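Local coordinates for protein fiber (Human adenovirus 26, PDB 6FJN) that forms the receptor-binding spike of the virion, its trimeric knob domain probably attaching the virus to primary receptors on the host cell, at residues 53-67 against 152-165. Sequence-based numbering, arbitrary orientation. Where two conformers were deposited one is given.
Sequences ATTKKDVKISLLFDE and CAYSITFTFTWQKD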
loop_
_atom_site.group_PDB
_atom_site.type_symbol
_atom_site.label_atom_id
_atom_site.label_comp_id
_atom_site.label_asym_id
_atom_site.label_seq_id
_atom_site.Cartn_x
_atom_site.Cartn_y
_atom_site.Cartn_z
ATOM N N ALA A 53 -13.645 -27.691 -9.490
ATOM C CA ALA A 53 -13.119 -27.180 -10.767
ATOM C C ALA A 53 -14.088 -26.253 -11.485
ATOM O O ALA A 53 -13.622 -25.406 -12.266
ATOM C CB ALA A 53 -12.725 -28.322 -11.682
ATOM N N THR A 54 -15.375 -26.363 -11.165
ATOM C CA THR A 54 -16.376 -25.494 -11.772
ATOM C C THR A 54 -16.757 -24.276 -10.950
ATOM O O THR A 54 -17.370 -23.341 -11.484
ATOM C CB THR A 54 -17.651 -26.218 -12.174
ATOM O OG1 THR A 54 -18.388 -26.634 -11.027
ATOM C CG2 THR A 54 -17.340 -27.411 -13.042
ATOM N N THR A 55 -16.338 -24.157 -9.686
ATOM C CA THR A 55 -16.620 -22.948 -8.894
ATOM C C THR A 55 -16.188 -21.725 -9.676
ATOM O O THR A 55 -15.052 -21.711 -10.174
ATOM C CB THR A 55 -15.923 -23.019 -7.557
ATOM O OG1 THR A 55 -16.306 -24.214 -6.856
ATOM C CG2 THR A 55 -16.267 -21.834 -6.748
ATOM N N LYS A 56 -17.030 -20.701 -9.767
ATOM C CA LYS A 56 -16.649 -19.541 -10.573
ATOM C C LYS A 56 -15.462 -18.779 -9.963
ATOM O O LYS A 56 -15.485 -18.430 -8.809
ATOM C CB LYS A 56 -17.813 -18.607 -10.814
ATOM C CG LYS A 56 -17.489 -17.571 -11.891
ATOM C CD LYS A 56 -18.646 -16.752 -12.311
ATOM C CE LYS A 56 -18.280 -15.978 -13.587
ATOM N NZ LYS A 56 -19.421 -15.235 -14.130
ATOM N N LYS A 57 -14.472 -18.554 -10.826
ATOM C CA LYS A 57 -13.218 -17.928 -10.424
ATOM C C LYS A 57 -13.324 -16.386 -10.528
ATOM O O LYS A 57 -12.400 -15.713 -11.068
ATOM C CB LYS A 57 -12.060 -18.467 -11.277
ATOM C CG LYS A 57 -11.888 -19.997 -11.271
ATOM C CD LYS A 57 -10.652 -20.445 -12.023
ATOM C CE LYS A 57 -10.404 -21.942 -11.834
ATOM N NZ LYS A 57 -11.580 -22.828 -11.951
ATOM N N ASP A 58 -14.427 -15.820 -10.010
ATOM C CA ASP A 58 -14.705 -14.391 -10.024
ATOM C C ASP A 58 -15.776 -14.186 -8.998
ATOM O O ASP A 58 -16.856 -14.816 -9.131
ATOM C CB ASP A 58 -15.159 -13.928 -11.433
ATOM C CG ASP A 58 -15.327 -12.411 -11.515
ATOM O OD1 ASP A 58 -14.324 -11.703 -11.359
ATOM O OD2 ASP A 58 -16.475 -11.959 -11.750
ATOM N N VAL A 59 -15.443 -13.468 -7.886
ATOM C CA VAL A 59 -16.329 -13.183 -6.692
ATOM C C VAL A 59 -16.373 -11.688 -6.372
ATOM O O VAL A 59 -15.303 -11.096 -6.031
ATOM C CB VAL A 59 -15.924 -13.924 -5.393
ATOM C CG1 VAL A 59 -16.950 -13.593 -4.300
ATOM C CG2 VAL A 59 -15.891 -15.423 -5.659
ATOM N N LYS A 60 -17.578 -11.096 -6.415
ATOM C CA LYS A 60 -17.680 -9.682 -6.141
ATOM C C LYS A 60 -18.394 -9.451 -4.816
ATOM O O LYS A 60 -19.567 -9.898 -4.622
ATOM C CB LYS A 60 -18.482 -9.046 -7.267
ATOM C CG LYS A 60 -18.697 -7.549 -7.186
ATOM C CD LYS A 60 -19.564 -7.067 -8.351
ATOM C CE LYS A 60 -19.772 -5.574 -8.240
ATOM N NZ LYS A 60 -20.403 -5.144 -9.487
ATOM N N ILE A 61 -17.770 -8.730 -3.933
ATOM C CA ILE A 61 -18.328 -8.321 -2.630
ATOM C C ILE A 61 -18.691 -6.868 -2.719
ATOM O O ILE A 61 -17.825 -6.011 -2.975
ATOM C CB ILE A 61 -17.279 -8.523 -1.528
ATOM C CG1 ILE A 61 -16.752 -9.953 -1.475
ATOM C CG2 ILE A 61 -17.815 -8.056 -0.172
ATOM C CD1 ILE A 61 -17.822 -11.001 -1.361
ATOM N N SER A 62 -19.962 -6.536 -2.527
ATOM C CA SER A 62 -20.431 -5.172 -2.684
ATOM C C SER A 62 -20.813 -4.525 -1.358
ATOM O O SER A 62 -21.648 -5.065 -0.627
ATOM C CB SER A 62 -21.680 -5.134 -3.526
ATOM O OG SER A 62 -21.364 -5.585 -4.839
ATOM N N LEU A 63 -20.211 -3.366 -1.061
ATOM C CA LEU A 63 -20.641 -2.498 0.040
ATOM C C LEU A 63 -21.295 -1.280 -0.601
ATOM O O LEU A 63 -20.631 -0.508 -1.304
ATOM C CB LEU A 63 -19.491 -2.073 0.930
ATOM C CG LEU A 63 -18.943 -3.129 1.903
ATOM C CD1 LEU A 63 -18.416 -4.396 1.254
ATOM C CD2 LEU A 63 -17.901 -2.507 2.796
ATOM N N LEU A 64 -22.597 -1.138 -0.375
ATOM C CA LEU A 64 -23.368 -0.022 -0.915
ATOM C C LEU A 64 -23.753 0.871 0.244
ATOM O O LEU A 64 -24.153 0.361 1.306
ATOM C CB LEU A 64 -24.655 -0.567 -1.537
ATOM C CG LEU A 64 -24.473 -1.689 -2.563
ATOM C CD1 LEU A 64 -25.857 -2.130 -3.080
ATOM C CD2 LEU A 64 -23.592 -1.272 -3.713
ATOM N N PHE A 65 -23.630 2.196 0.073
ATOM C CA PHE A 65 -23.891 3.120 1.164
ATOM C C PHE A 65 -24.910 4.152 0.745
ATOM O O PHE A 65 -24.939 4.590 -0.442
ATOM C CB PHE A 65 -22.621 3.841 1.615
ATOM C CG PHE A 65 -21.498 2.917 2.028
ATOM C CD1 PHE A 65 -21.423 2.431 3.343
ATOM C CD2 PHE A 65 -20.539 2.516 1.104
ATOM C CE1 PHE A 65 -20.400 1.598 3.732
ATOM C CE2 PHE A 65 -19.479 1.695 1.521
ATOM C CZ PHE A 65 -19.439 1.241 2.812
ATOM N N ASP A 66 -25.679 4.618 1.722
ATOM C CA ASP A 66 -26.609 5.726 1.488
ATOM C C ASP A 66 -25.905 7.059 1.621
ATOM O O ASP A 66 -24.692 7.144 1.816
ATOM C CB ASP A 66 -27.822 5.554 2.422
ATOM C CG ASP A 66 -27.540 5.724 3.886
ATOM O OD1 ASP A 66 -26.550 6.420 4.235
ATOM O OD2 ASP A 66 -28.322 5.174 4.705
ATOM N N GLU A 67 -26.745 8.124 1.565
ATOM C CA GLU A 67 -26.321 9.550 1.635
ATOM C C GLU A 67 -25.595 9.919 2.928
ATOM O O GLU A 67 -24.902 10.928 3.020
ATOM C CB GLU A 67 -27.545 10.462 1.470
ATOM C CG GLU A 67 -27.930 10.623 0.018
ATOM C CD GLU A 67 -26.949 11.503 -0.742
ATOM O OE1 GLU A 67 -26.740 11.273 -1.954
ATOM O OE2 GLU A 67 -26.327 12.404 -0.138
ATOM N N CYS A 152 -27.960 3.498 -4.273
ATOM C CA CYS A 152 -26.799 3.844 -3.427
ATOM C C CYS A 152 -26.179 5.188 -3.786
ATOM O O CYS A 152 -26.193 5.614 -4.946
ATOM C CB CYS A 152 -25.783 2.728 -3.471
ATOM S SG CYS A 152 -24.951 2.441 -5.044
ATOM N N ALA A 153 -25.716 5.927 -2.784
ATOM C CA ALA A 153 -24.984 7.144 -2.995
ATOM C C ALA A 153 -23.496 6.914 -3.217
ATOM O O ALA A 153 -22.850 7.689 -3.925
ATOM C CB ALA A 153 -25.177 8.035 -1.788
ATOM N N TYR A 154 -22.970 5.874 -2.572
ATOM C CA TYR A 154 -21.528 5.548 -2.619
ATOM C C TYR A 154 -21.416 4.039 -2.666
ATOM O O TYR A 154 -22.338 3.307 -2.268
ATOM C CB TYR A 154 -20.764 6.040 -1.386
ATOM C CG TYR A 154 -20.937 7.489 -1.063
ATOM C CD1 TYR A 154 -20.101 8.444 -1.641
ATOM C CD2 TYR A 154 -21.903 7.916 -0.146
ATOM C CE1 TYR A 154 -20.230 9.776 -1.325
ATOM C CE2 TYR A 154 -22.048 9.252 0.158
ATOM C CZ TYR A 154 -21.220 10.187 -0.440
ATOM O OH TYR A 154 -21.310 11.517 -0.173
ATOM N N SER A 155 -20.253 3.550 -3.114
ATOM C CA SER A 155 -20.032 2.109 -3.047
ATOM C C SER A 155 -18.538 1.833 -2.957
ATOM O O SER A 155 -17.690 2.595 -3.470
ATOM C CB SER A 155 -20.610 1.376 -4.246
ATOM O OG SER A 155 -20.073 1.805 -5.486
ATOM N N ILE A 156 -18.229 0.690 -2.336
ATOM C CA ILE A 156 -16.883 0.090 -2.406
ATOM C C ILE A 156 -17.103 -1.355 -2.704
ATOM O O ILE A 156 -17.850 -2.038 -1.979
ATOM C CB ILE A 156 -16.080 0.238 -1.084
ATOM C CG1 ILE A 156 -15.991 1.705 -0.631
ATOM C CG2 ILE A 156 -14.711 -0.402 -1.236
ATOM C CD1 ILE A 156 -15.394 1.907 0.748
ATOM N N THR A 157 -16.499 -1.860 -3.787
ATOM C CA THR A 157 -16.615 -3.283 -4.083
ATOM C C THR A 157 -15.235 -3.909 -4.138
ATOM O O THR A 157 -14.233 -3.263 -4.515
ATOM C CB THR A 157 -17.402 -3.551 -5.374
ATOM O OG1 THR A 157 -16.664 -3.077 -6.504
ATOM C CG2 THR A 157 -18.771 -2.885 -5.325
ATOM N N PHE A 158 -15.178 -5.176 -3.761
ATOM C CA PHE A 158 -13.961 -5.986 -3.777
ATOM C C PHE A 158 -14.239 -7.182 -4.630
ATOM O O PHE A 158 -15.095 -8.011 -4.255
ATOM C CB PHE A 158 -13.594 -6.439 -2.350
ATOM C CG PHE A 158 -13.486 -5.329 -1.359
ATOM C CD1 PHE A 158 -12.297 -4.634 -1.166
ATOM C CD2 PHE A 158 -14.575 -4.957 -0.586
ATOM C CE1 PHE A 158 -12.192 -3.584 -0.277
ATOM C CE2 PHE A 158 -14.486 -3.904 0.284
ATOM C CZ PHE A 158 -13.301 -3.216 0.443
ATOM N N THR A 159 -13.549 -7.302 -5.767
ATOM C CA THR A 159 -13.703 -8.460 -6.621
ATOM C C THR A 159 -12.418 -9.247 -6.582
ATOM O O THR A 159 -11.301 -8.683 -6.589
ATOM C CB THR A 159 -14.008 -8.015 -8.061
ATOM O OG1 THR A 159 -15.216 -7.238 -8.078
ATOM C CG2 THR A 159 -14.215 -9.186 -9.012
ATOM N N PHE A 160 -12.560 -10.570 -6.559
ATOM C CA PHE A 160 -11.433 -11.481 -6.574
ATOM C C PHE A 160 -11.578 -12.344 -7.815
ATOM O O PHE A 160 -12.667 -12.956 -8.018
ATOM C CB PHE A 160 -11.438 -12.327 -5.302
ATOM C CG PHE A 160 -11.272 -11.504 -4.051
ATOM C CD1 PHE A 160 -12.382 -10.931 -3.447
ATOM C CD2 PHE A 160 -10.012 -11.199 -3.555
ATOM C CE1 PHE A 160 -12.244 -10.117 -2.364
ATOM C CE2 PHE A 160 -9.873 -10.394 -2.431
ATOM C CZ PHE A 160 -10.984 -9.848 -1.863
ATOM N N THR A 161 -10.551 -12.355 -8.667
ATOM C CA THR A 161 -10.628 -13.024 -9.961
ATOM C C THR A 161 -9.379 -13.836 -10.167
ATOM O O THR A 161 -8.267 -13.318 -9.890
ATOM C CB THR A 161 -10.739 -11.971 -11.107
ATOM O OG1 THR A 161 -11.774 -11.039 -10.831
ATOM C CG2 THR A 161 -11.016 -12.612 -12.438
ATOM N N TRP A 162 -9.486 -15.041 -10.665
ATOM C CA TRP A 162 -8.283 -15.854 -10.838
ATOM C C TRP A 162 -8.493 -16.803 -12.002
ATOM O O TRP A 162 -9.576 -16.935 -12.555
ATOM C CB TRP A 162 -7.899 -16.593 -9.555
ATOM C CG TRP A 162 -8.900 -17.542 -9.027
ATOM C CD1 TRP A 162 -8.833 -18.891 -9.120
ATOM C CD2 TRP A 162 -10.028 -17.249 -8.204
ATOM N NE1 TRP A 162 -9.884 -19.475 -8.449
ATOM C CE2 TRP A 162 -10.627 -18.488 -7.868
ATOM C CE3 TRP A 162 -10.626 -16.085 -7.738
ATOM C CZ2 TRP A 162 -11.775 -18.572 -7.081
ATOM C CZ3 TRP A 162 -11.765 -16.170 -6.969
ATOM C CH2 TRP A 162 -12.341 -17.413 -6.651
ATOM N N GLN A 163 -7.382 -17.452 -12.378
ATOM C CA GLN A 163 -7.322 -18.353 -13.520
ATOM C C GLN A 163 -6.904 -19.779 -13.112
ATOM O O GLN A 163 -7.363 -20.748 -13.729
ATOM C CB GLN A 163 -6.323 -17.786 -14.535
ATOM C CG GLN A 163 -6.729 -16.421 -15.148
ATOM C CD GLN A 163 -6.572 -15.174 -14.272
ATOM O OE1 GLN A 163 -5.644 -15.050 -13.403
ATOM N NE2 GLN A 163 -7.521 -14.210 -14.474
ATOM N N LYS A 164 -6.015 -19.912 -12.129
ATOM C CA LYS A 164 -5.518 -21.236 -11.693
ATOM C C LYS A 164 -6.624 -22.071 -11.066
ATOM O O LYS A 164 -7.623 -21.576 -10.537
ATOM C CB LYS A 164 -4.342 -21.090 -10.713
ATOM C CG LYS A 164 -3.007 -20.746 -11.359
ATOM C CD LYS A 164 -1.875 -20.824 -10.337
ATOM C CE LYS A 164 -0.637 -20.069 -10.798
ATOM N NZ LYS A 164 -0.960 -18.711 -11.316
ATOM N N ASP A 165 -6.444 -23.376 -11.165
ATOM C CA ASP A 165 -7.318 -24.303 -10.505
ATOM C C ASP A 165 -6.966 -24.367 -9.028
ATOM O O ASP A 165 -5.895 -24.900 -8.633
ATOM C CB ASP A 165 -7.163 -25.695 -11.092
ATOM C CG ASP A 165 -7.937 -26.741 -10.301
ATOM O OD1 ASP A 165 -9.101 -26.430 -9.920
ATOM O OD2 ASP A 165 -7.384 -27.849 -10.065
HETATM O O HOH W 1 -23.523 12.336 1.064
#
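Lys57 lies across one face of the Trp162 indole, the two side chains crossing at about a right angle. CB stands 3.6 Å from the centroid of the Trp162 five-membered ring, only 8° off the ring normal, which qualifies as a CH-pi contact. CG continues along that face to 3.5 Å from Trp162 NE1, and CD passes on towards the backbone oxygens of Trp162 and Lys164. Lys57 CE reaches 3.1 Å from Lys164 O, and there the Lys57 chain bends (chi4 45°) to its terminal NZ. Lys57 is also the centre of an inverse gamma turn, and its O accepts from Trp162 N.

From here strands 58-65 and 154-161 run antiparallel, 168° between their directions, in unbroken register from Asp58-Thr161 to Phe65-Tyr154. Within the first pair, whose backbones do not bond to each other, Thr161 OG1 donates to Asp58 OD1 at 2.7 Å, the two side chains pointing the same way. At the far end Phe65 O takes both Ala153 N and Tyr154 N, a classic beta bulge, and one water accepts from Tyr154 OH and donates to Glu67 O.

Strand 58-65 borders the four-stranded sheet of the knob's beta-sandwich; strand 154-161 also pairs with 137-144. Ile61, Leu63, Phe158 and Phe160 pack on strands 22-31 and 34-43 of the opposing sheet.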